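Local atomic coordinates of SnoN,SnoN (Streptomyces nogalater, PDB entry 5EQU), a protein that probably acts as an iron- and 2-oxoglutarate-dependent epimerase of the phytanoyl-CoA dioxygenase family, held here with 2-oxoglutarate and the anthracycline nogalamycin RO. Residues 81-86 and 135-140; 85-90 and 123-128. All blocks are in the same frame, centred on the assembly; numbering follows the deposited sequence.

How the contacts relate
Both contacts use strand 81-87 and share Asp-85 and Tyr-86, and both lie in the first SnoN part of the engineered fusion. Contact 2 is buried, a regular antiparallel pairing inside the larger sheet, rich in backbone hydrogen bonds, with apolar side chains on both faces and Glu-124 toward the ligand. Contact 1 is partly buried, with Ala-135 and Pro-138 exposed; it spans from that sheet to the start of strand 139-142 in the smaller one, with a single direct hydrogen bond between its segments. Lys-128 joins them, its NZ reaching Val-83 O and Thr-139 OG1. Both touch 2-oxoglutarate and nogalamycin RO; contact 1 binds the former through Thr-139, contact 2 the latter's amine through Glu-124.

Contact 1 (81-86 and 135-140); sequences GTVMDY and ASVPTA. With AKG (2-oxoglutaric acid), chain F; 5R6 (Nogalamycin RO), chain G.
Val-83 sets its CG1 methyl 3.4 Å from Thr-139 OG1, where the two sheets of the cupin-type double-stranded beta-helix meet, within the first SnoN part of the fused chain. A classic beta bulge, in which Val-83 and Met-84 are set opposite the single residue Trp-76, bends strand 81-87 here. Beta-branching serves Val-83 well: with CG1 anti to the backbone N (chi1 176°), its other methyl, CG2, meets Val-137 CG2 at 4.1 Å, the two side chains crossing at about a right angle. Thr-139 suits its place because it offers a hydroxyl and a methyl together; OG1 donates to 2-oxoglutarate O3 at 2.7 Å and CG2 packs against the co-substrate's carbon chain. Met-84, flexible and unbranched, bends at chi3 (86°) and brings CE to 3.4 Å from 2-oxoglutarate C5, while its SD lies beside CAD, an N-methyl of nogalamycin RO. That methyl sits 3.5 Å above the Tyr-86 ring, over its centre, in a CH-pi arrangement. With an alanine in place of Tyr-86 this face is gone, which is likely to leave the N-methyl free to shift. In the next shell, Lys-128 NZ bonds to Thr-139 OG1 and to the carbonyls of Val-83 and Val-137, which probably holds the hydroxyl in place for the co-substrate. Thr-82 OG1 turns to Asp-134 and Arg-75, while its carbonyl O accepts from Val-137 N at 3.2 Å, the donor tilted 29° from the carbonyl plane. One residue earlier, glycine suits position 81, since its backbone angles would jam a side chain against the preceding carbonyl, and a CB on Gly-81 would also lie only 3.0 Å from Ala-135 O.

Contact 2 (85-90 and 123-128); sequences DYVADA and LEVLLK. With 5R6 (Nogalamycin RO), chain G.
Tyr-86 and Glu-124 are brought side by side by their first torsions: chi1 of 66° lodges the tyrosine CG between its backbone N and carbonyl carbon, and chi1 of -67° sends the glutamate CG away from its own carbonyl carbon, with the chain extended beyond. Both point the same way, ring and carboxylate planes 49° apart, and Glu-124 OE2 comes within 3.6 Å of Tyr-86 CE2. The carboxylate divides its work. OE1 accepts from the amine NBV of nogalamycin RO at 2.7 Å, a bond probably strengthened by charge, and receives a weak bond from the ligand hydroxyl OAN. OE2 forms a salt bridge with Lys-122 and also takes a hydrogen bond from a water 2.9 Å away; that water in turn accepts from Asp-89 N at 2.8 Å. A glutamate thus serves the amine with one oxygen and is positioned through the other.

Beneath them runs an antiparallel pairing of strands 81-87 and 118-128, in the first SnoN part of the fusion. Asp-85 and Leu-127 exchange two backbone bonds, and Val-87 and Val-125 repeat the pattern, though the bond from Val-125 N is weak. Asp-89 adopts a left-handed backbone conformation, turning the chain back so that Ala-90 N can bond to Leu-123 O at 2.9 Å. The small methyl of Ala-90 fits there, its CB 3.7 Å from Val-125 CG2. On the ligand side Leu-126 CD2 packs at 3.8 Å against Tyr-86 CB, and Leu-126 also touches 2-oxoglutarate. On the other face Val-87, Val-125 and Leu-127 rest on Leu-68 of helix 54-70, while strands 74-78 and 236-245 flank the pair within the sheet.

Contact 1 (81-86 and 135-140)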
loop_
_atom_site.group_PDB
_atom_site.type_symbol
_atom_site.label_atom_id
_atom_site.label_comp_id
_atom_site.label_asym_id
_atom_site.label_seq_id
_atom_site.Cartn_x
_atom_site.Cartn_y
_atom_site.Cartn_z
ATOM N N GLY A 81 14.600 10.049 11.625
ATOM C CA GLY A 81 13.300 10.510 12.087
ATOM C C GLY A 81 12.258 9.528 11.642
ATOM O O GLY A 81 12.576 8.472 11.093
ATOM N N THR A 82 11.002 9.897 11.842
ATOM C CA THR A 82 9.873 9.008 11.592
ATOM C C THR A 82 9.467 9.095 10.143
ATOM O O THR A 82 9.187 10.178 9.651
ATOM C CB THR A 82 8.682 9.393 12.469
ATOM O OG1 THR A 82 9.059 9.306 13.847
ATOM C CG2 THR A 82 7.482 8.497 12.199
ATOM N N VAL A 83 9.440 7.952 9.467
ATOM C CA VAL A 83 8.905 7.838 8.119
ATOM C C VAL A 83 7.368 7.920 8.223
ATOM O O VAL A 83 6.700 8.669 7.493
ATOM C CB VAL A 83 9.341 6.503 7.456
ATOM C CG1 VAL A 83 8.712 6.316 6.092
ATOM C CG2 VAL A 83 10.853 6.432 7.291
ATOM N N MET A 84 6.819 7.125 9.119
ATOM C CA MET A 84 5.393 7.196 9.431
ATOM C C MET A 84 5.123 6.411 10.676
ATOM O O MET A 84 5.980 5.615 11.097
ATOM C CB MET A 84 4.549 6.608 8.298
ATOM C CG MET A 84 4.969 5.219 7.914
ATOM S SD MET A 84 3.903 4.499 6.685
ATOM C CE MET A 84 4.625 5.094 5.157
ATOM N N ASP A 85 3.947 6.654 11.264
ATOM C CA ASP A 85 3.337 5.726 12.208
ATOM C C ASP A 85 2.212 5.061 11.452
ATOM O O ASP A 85 1.633 5.674 10.551
ATOM C CB ASP A 85 2.828 6.406 13.484
ATOM C CG ASP A 85 3.936 7.067 14.282
ATOM O OD1 ASP A 85 4.778 6.387 14.892
ATOM O OD2 ASP A 85 3.980 8.301 14.322
ATOM N N TYR A 86 1.939 3.798 11.785
ATOM C CA TYR A 86 0.852 3.057 11.159
ATOM C C TYR A 86 0.219 2.032 12.047
ATOM O O TYR A 86 0.874 1.493 12.934
ATOM C CB TYR A 86 1.271 2.381 9.856
ATOM C CG TYR A 86 2.290 1.269 9.947
ATOM C CD1 TYR A 86 3.656 1.534 9.904
ATOM C CD2 TYR A 86 1.889 -0.067 10.037
ATOM C CE1 TYR A 86 4.593 0.504 9.964
ATOM C CE2 TYR A 86 2.820 -1.090 10.083
ATOM C CZ TYR A 86 4.164 -0.792 10.050
ATOM O OH TYR A 86 5.077 -1.810 10.118
ATOM N N ALA A 135 10.451 15.508 13.326
ATOM C CA ALA A 135 10.027 15.959 12.030
ATOM C C ALA A 135 9.852 14.755 11.125
ATOM O O ALA A 135 10.686 13.849 11.091
ATOM C CB ALA A 135 11.034 16.929 11.445
ATOM N N SER A 136 8.720 14.749 10.431
ATOM C CA SER A 136 8.439 13.835 9.341
ATOM C C SER A 136 9.620 13.831 8.364
ATOM O O SER A 136 10.215 14.872 8.125
ATOM C CB SER A 136 7.169 14.316 8.630
ATOM O OG SER A 136 7.028 13.763 7.337
ATOM N N VAL A 137 9.952 12.662 7.819
ATOM C CA VAL A 137 10.966 12.534 6.778
ATOM C C VAL A 137 10.345 11.807 5.583
ATOM O O VAL A 137 9.262 11.211 5.717
ATOM C CB VAL A 137 12.259 11.816 7.300
ATOM C CG1 VAL A 137 12.806 12.556 8.509
ATOM C CG2 VAL A 137 12.029 10.334 7.619
ATOM N N PRO A 138 11.013 11.843 4.409
ATOM C CA PRO A 138 10.492 11.101 3.260
ATOM C C PRO A 138 10.391 9.574 3.457
ATOM O O PRO A 138 11.067 9.009 4.317
ATOM C CB PRO A 138 11.507 11.399 2.151
ATOM C CG PRO A 138 12.214 12.629 2.572
ATOM C CD PRO A 138 12.229 12.598 4.065
ATOM N N THR A 139 9.521 8.944 2.676
ATOM C CA THR A 139 9.521 7.522 2.450
ATOM C C THR A 139 10.465 7.286 1.264
ATOM O O THR A 139 10.173 7.673 0.115
ATOM C CB THR A 139 8.099 7.053 2.118
ATOM O OG1 THR A 139 7.244 7.382 3.214
ATOM C CG2 THR A 139 8.038 5.587 1.892
ATOM N N ALA A 140 11.610 6.663 1.547
ATOM C CA ALA A 140 12.652 6.449 0.552
ATOM C C ALA A 140 12.184 5.522 -0.550
ATOM O O ALA A 140 11.273 4.717 -0.344
ATOM C CB ALA A 140 13.929 5.902 1.210
HETATM C C1 AKG F . 3.085 1.700 -0.110
HETATM O O1 AKG F . 1.881 1.789 0.234
HETATM O O2 AKG F . 3.480 0.770 -0.846
HETATM C C2 AKG F . 4.038 2.731 0.341
HETATM O O5 AKG F . 5.268 2.579 0.236
HETATM C C3 AKG F . 3.406 3.968 0.975
HETATM C C4 AKG F . 4.428 5.039 1.344
HETATM C C5 AKG F . 3.840 6.255 2.035
HETATM O O3 AKG F . 4.643 7.146 2.404
HETATM O O4 AKG F . 2.598 6.312 2.253
HETATM C CAR 5R6 G . 15.814 3.678 5.783
HETATM C CBN 5R6 G . 16.707 4.836 5.660
HETATM O OAL 5R6 G . 16.810 5.209 4.238
HETATM C CBR 5R6 G . 18.047 4.606 6.430
HETATM O OAM 5R6 G . 17.934 5.462 7.562
HETATM C CBM 5R6 G . 18.260 3.170 7.044
HETATM C CAB 5R6 G . 19.686 2.877 7.488
HETATM O OAW 5R6 G . 17.834 2.121 6.150
HETATM C CBP 5R6 G . 16.515 2.325 5.521
HETATM O OAX 5R6 G . 15.555 1.313 5.908
HETATM C CBQ 5R6 G . 15.212 0.737 7.204
HETATM C CAT 5R6 G . 15.489 1.510 8.521
HETATM C CBW 5R6 G . 15.264 0.547 9.718
HETATM C CAE 5R6 G . 15.349 1.286 11.072
HETATM O OAO 5R6 G . 16.328 -0.372 9.700
HETATM C CBF 5R6 G . 13.871 0.237 7.156
HETATM C CBB 5R6 G . 13.151 0.138 5.947
HETATM O OAK 5R6 G . 13.734 0.595 4.819
HETATM C CBK 5R6 G . 11.861 -0.399 5.821
HETATM C CBH 5R6 G . 11.207 -0.473 4.595
HETATM O OAI 5R6 G . 11.726 -0.010 3.565
HETATM C CBJ 5R6 G . 9.930 -1.065 4.548
HETATM C CBA 5R6 G . 9.261 -1.153 3.339
HETATM O OAJ 5R6 G . 9.879 -0.623 2.249
HETATM C CAP 5R6 G . 8.026 -1.720 3.246
HETATM C CBD 5R6 G . 7.366 -2.201 4.360
HETATM C CBX 5R6 G . 6.099 -2.855 4.291
HETATM C CAF 5R6 G . 6.118 -3.912 3.144
HETATM O OAY 5R6 G . 5.879 -3.728 5.435
HETATM C CBS 5R6 G . 4.923 -1.935 4.143
HETATM O OAN 5R6 G . 3.697 -2.703 4.045
HETATM C CBT 5R6 G . 4.870 -1.008 5.353
HETATM N NBV 5R6 G . 3.653 -0.199 5.305
HETATM C CAD 5R6 G . 3.591 0.733 6.457
HETATM C CAC 5R6 G . 3.451 0.559 4.032
HETATM C CAS 5R6 G . 5.003 -1.805 6.690
HETATM C CBO 5R6 G . 5.999 -3.025 6.631
HETATM O OAV 5R6 G . 7.370 -2.613 6.669
HETATM C CBE 5R6 G . 8.013 -2.109 5.570
HETATM C CBL 5R6 G . 9.293 -1.547 5.701
HETATM C CBG 5R6 G . 9.972 -1.463 6.923
HETATM O OAH 5R6 G . 9.451 -1.878 7.944
HETATM C CBI 5R6 G . 11.258 -0.895 6.978
HETATM C CAQ 5R6 G . 11.978 -0.817 8.188
HETATM C CBC 5R6 G . 13.271 -0.266 8.309
HETATM C CBU 5R6 G . 13.929 -0.298 9.587
HETATM C CAZ 5R6 G . 14.332 -1.690 9.866
HETATM O OAG 5R6 G . 14.430 -2.116 11.025
HETATM O OAU 5R6 G . 14.731 -2.489 8.792
HETATM C CAA 5R6 G . 15.541 -3.671 9.043
#

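Contact 2 (85-90 and 123-128)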
loop_
_atom_site.group_PDB
_atom_site.type_symbol
_atom_site.label_atom_id
_atom_site.label_comp_id
_atom_site.label_asym_id
_atom_site.label_seq_id
_atom_site.Cartn_x
_atom_site.Cartn_y
_atom_site.Cartn_z
ATOM N N ASP A 85 3.947 6.654 11.264
ATOM C CA ASP A 85 3.337 5.726 12.208
ATOM C C ASP A 85 2.212 5.061 11.452
ATOM O O ASP A 85 1.633 5.674 10.551
ATOM C CB ASP A 85 2.828 6.406 13.484
ATOM C CG ASP A 85 3.936 7.067 14.282
ATOM O OD1 ASP A 85 4.778 6.387 14.892
ATOM O OD2 ASP A 85 3.980 8.301 14.322
ATOM N N TYR A 86 1.939 3.798 11.785
ATOM C CA TYR A 86 0.852 3.057 11.159
ATOM C C TYR A 86 0.219 2.032 12.047
ATOM O O TYR A 86 0.874 1.493 12.934
ATOM C CB TYR A 86 1.271 2.381 9.856
ATOM C CG TYR A 86 2.290 1.269 9.947
ATOM C CD1 TYR A 86 3.656 1.534 9.904
ATOM C CD2 TYR A 86 1.889 -0.067 10.037
ATOM C CE1 TYR A 86 4.593 0.504 9.964
ATOM C CE2 TYR A 86 2.820 -1.090 10.083
ATOM C CZ TYR A 86 4.164 -0.792 10.050
ATOM O OH TYR A 86 5.077 -1.810 10.118
ATOM N N VAL A 87 -1.067 1.775 11.787
ATOM C CA VAL A 87 -1.830 0.737 12.469
ATOM C C VAL A 87 -1.732 -0.500 11.607
ATOM O O VAL A 87 -2.226 -0.518 10.495
ATOM C CB VAL A 87 -3.291 1.150 12.680
ATOM C CG1 VAL A 87 -4.047 0.071 13.449
ATOM C CG2 VAL A 87 -3.341 2.446 13.472
ATOM N N ALA A 88 -1.053 -1.520 12.110
ATOM C CA ALA A 88 -0.872 -2.767 11.355
ATOM C C ALA A 88 -2.158 -3.586 11.337
ATOM O O ALA A 88 -2.892 -3.584 12.292
ATOM C CB ALA A 88 0.243 -3.580 11.969
ATOM N N ASP A 89 -2.415 -4.260 10.225
ATOM C CA ASP A 89 -3.612 -5.068 10.035
ATOM C C ASP A 89 -4.846 -4.458 10.666
ATOM O O ASP A 89 -5.545 -5.102 11.419
ATOM C CB ASP A 89 -3.362 -6.466 10.552
ATOM C CG ASP A 89 -2.306 -7.165 9.742
ATOM O OD1 ASP A 89 -2.625 -7.543 8.565
ATOM O OD2 ASP A 89 -1.175 -7.272 10.270
ATOM N N ALA A 90 -5.086 -3.193 10.323
ATOM C CA ALA A 90 -6.172 -2.403 10.908
ATOM C C ALA A 90 -7.548 -3.018 10.665
ATOM O O ALA A 90 -8.418 -2.802 11.456
ATOM C CB ALA A 90 -6.136 -0.956 10.385
ATOM N N LEU A 123 -4.561 -4.330 5.419
ATOM C CA LEU A 123 -4.695 -2.888 5.297
ATOM C C LEU A 123 -4.059 -2.195 6.482
ATOM O O LEU A 123 -4.250 -2.589 7.641
ATOM C CB LEU A 123 -6.178 -2.451 5.166
ATOM C CG LEU A 123 -6.487 -0.948 5.122
ATOM C CD1 LEU A 123 -7.812 -0.674 4.433
ATOM C CD2 LEU A 123 -6.548 -0.351 6.504
ATOM N N GLU A 124 -3.350 -1.112 6.177
ATOM C CA GLU A 124 -2.717 -0.286 7.180
ATOM C C GLU A 124 -3.237 1.139 7.144
ATOM O O GLU A 124 -3.445 1.691 6.085
ATOM C CB GLU A 124 -1.201 -0.286 6.950
ATOM C CG GLU A 124 -0.583 -1.670 7.214
ATOM C CD GLU A 124 0.805 -1.866 6.610
ATOM O OE1 GLU A 124 1.182 -1.194 5.607
ATOM O OE2 GLU A 124 1.513 -2.728 7.149
ATOM N N VAL A 125 -3.380 1.724 8.310
ATOM C CA VAL A 125 -3.709 3.094 8.451
ATOM C C VAL A 125 -2.406 3.853 8.616
ATOM O O VAL A 125 -1.651 3.547 9.533
ATOM C CB VAL A 125 -4.639 3.257 9.659
ATOM C CG1 VAL A 125 -4.903 4.699 9.934
ATOM C CG2 VAL A 125 -5.968 2.593 9.352
ATOM N N LEU A 126 -2.152 4.826 7.743
ATOM C CA LEU A 126 -0.832 5.497 7.644
ATOM C C LEU A 126 -0.882 6.957 8.077
ATOM O O LEU A 126 -1.830 7.678 7.749
ATOM C CB LEU A 126 -0.296 5.419 6.224
ATOM C CG LEU A 126 -0.283 4.069 5.476
ATOM C CD1 LEU A 126 0.441 4.218 4.145
ATOM C CD2 LEU A 126 0.353 2.928 6.260
ATOM N N LEU A 127 0.124 7.370 8.842
ATOM C CA LEU A 127 0.243 8.733 9.357
ATOM C C LEU A 127 1.670 9.292 9.199
ATOM O O LEU A 127 2.612 8.698 9.732
ATOM C CB LEU A 127 -0.153 8.765 10.832
ATOM C CG LEU A 127 -0.000 10.080 11.609
ATOM C CD1 LEU A 127 -0.955 11.150 11.092
ATOM C CD2 LEU A 127 -0.197 9.893 13.100
ATOM N N LYS A 128 1.828 10.406 8.466
ATOM C CA LYS A 128 3.046 11.221 8.522
ATOM C C LYS A 128 2.671 12.530 9.093
ATOM O O LYS A 128 1.865 13.243 8.494
ATOM C CB LYS A 128 3.607 11.592 7.149
ATOM C CG LYS A 128 4.289 10.520 6.354
ATOM C CD LYS A 128 5.126 11.147 5.254
ATOM C CE LYS A 128 5.743 10.082 4.376
ATOM N NZ LYS A 128 7.009 9.596 4.968
HETATM C CAR 5R6 G . 15.814 3.678 5.783
HETATM C CBN 5R6 G . 16.707 4.836 5.660
HETATM O OAL 5R6 G . 16.810 5.209 4.238
HETATM C CBR 5R6 G . 18.047 4.606 6.430
HETATM O OAM 5R6 G . 17.934 5.462 7.562
HETATM C CBM 5R6 G . 18.260 3.170 7.044
HETATM C CAB 5R6 G . 19.686 2.877 7.488
HETATM O OAW 5R6 G . 17.834 2.121 6.150
HETATM C CBP 5R6 G . 16.515 2.325 5.521
HETATM O OAX 5R6 G . 15.555 1.313 5.908
HETATM C CBQ 5R6 G . 15.212 0.737 7.204
HETATM C CAT 5R6 G . 15.489 1.510 8.521
HETATM C CBW 5R6 G . 15.264 0.547 9.718
HETATM C CAE 5R6 G . 15.349 1.286 11.072
HETATM O OAO 5R6 G . 16.328 -0.372 9.700
HETATM C CBF 5R6 G . 13.871 0.237 7.156
HETATM C CBB 5R6 G . 13.151 0.138 5.947
HETATM O OAK 5R6 G . 13.734 0.595 4.819
HETATM C CBK 5R6 G . 11.861 -0.399 5.821
HETATM C CBH 5R6 G . 11.207 -0.473 4.595
HETATM O OAI 5R6 G . 11.726 -0.010 3.565
HETATM C CBJ 5R6 G . 9.930 -1.065 4.548
HETATM C CBA 5R6 G . 9.261 -1.153 3.339
HETATM O OAJ 5R6 G . 9.879 -0.623 2.249
HETATM C CAP 5R6 G . 8.026 -1.720 3.246
HETATM C CBD 5R6 G . 7.366 -2.201 4.360
HETATM C CBX 5R6 G . 6.099 -2.855 4.291
HETATM C CAF 5R6 G . 6.118 -3.912 3.144
HETATM O OAY 5R6 G . 5.879 -3.728 5.435
HETATM C CBS 5R6 G . 4.923 -1.935 4.143
HETATM O OAN 5R6 G . 3.697 -2.703 4.045
HETATM C CBT 5R6 G . 4.870 -1.008 5.353
HETATM N NBV 5R6 G . 3.653 -0.199 5.305
HETATM C CAD 5R6 G . 3.591 0.733 6.457
HETATM C CAC 5R6 G . 3.451 0.559 4.032
HETATM C CAS 5R6 G . 5.003 -1.805 6.690
HETATM C CBO 5R6 G . 5.999 -3.025 6.631
HETATM O OAV 5R6 G . 7.370 -2.613 6.669
HETATM C CBE 5R6 G . 8.013 -2.109 5.570
HETATM C CBL 5R6 G . 9.293 -1.547 5.701
HETATM C CBG 5R6 G . 9.972 -1.463 6.923
HETATM O OAH 5R6 G . 9.451 -1.878 7.944
HETATM C CBI 5R6 G . 11.258 -0.895 6.978
HETATM C CAQ 5R6 G . 11.978 -0.817 8.188
HETATM C CBC 5R6 G . 13.271 -0.266 8.309
HETATM C CBU 5R6 G . 13.929 -0.298 9.587
HETATM C CAZ 5R6 G . 14.332 -1.690 9.866
HETATM O OAG 5R6 G . 14.430 -2.116 11.025
HETATM O OAU 5R6 G . 14.731 -2.489 8.792
HETATM C CAA 5R6 G . 15.541 -3.671 9.043
HETATM O O HOH W 1 -0.059 -4.467 8.788
#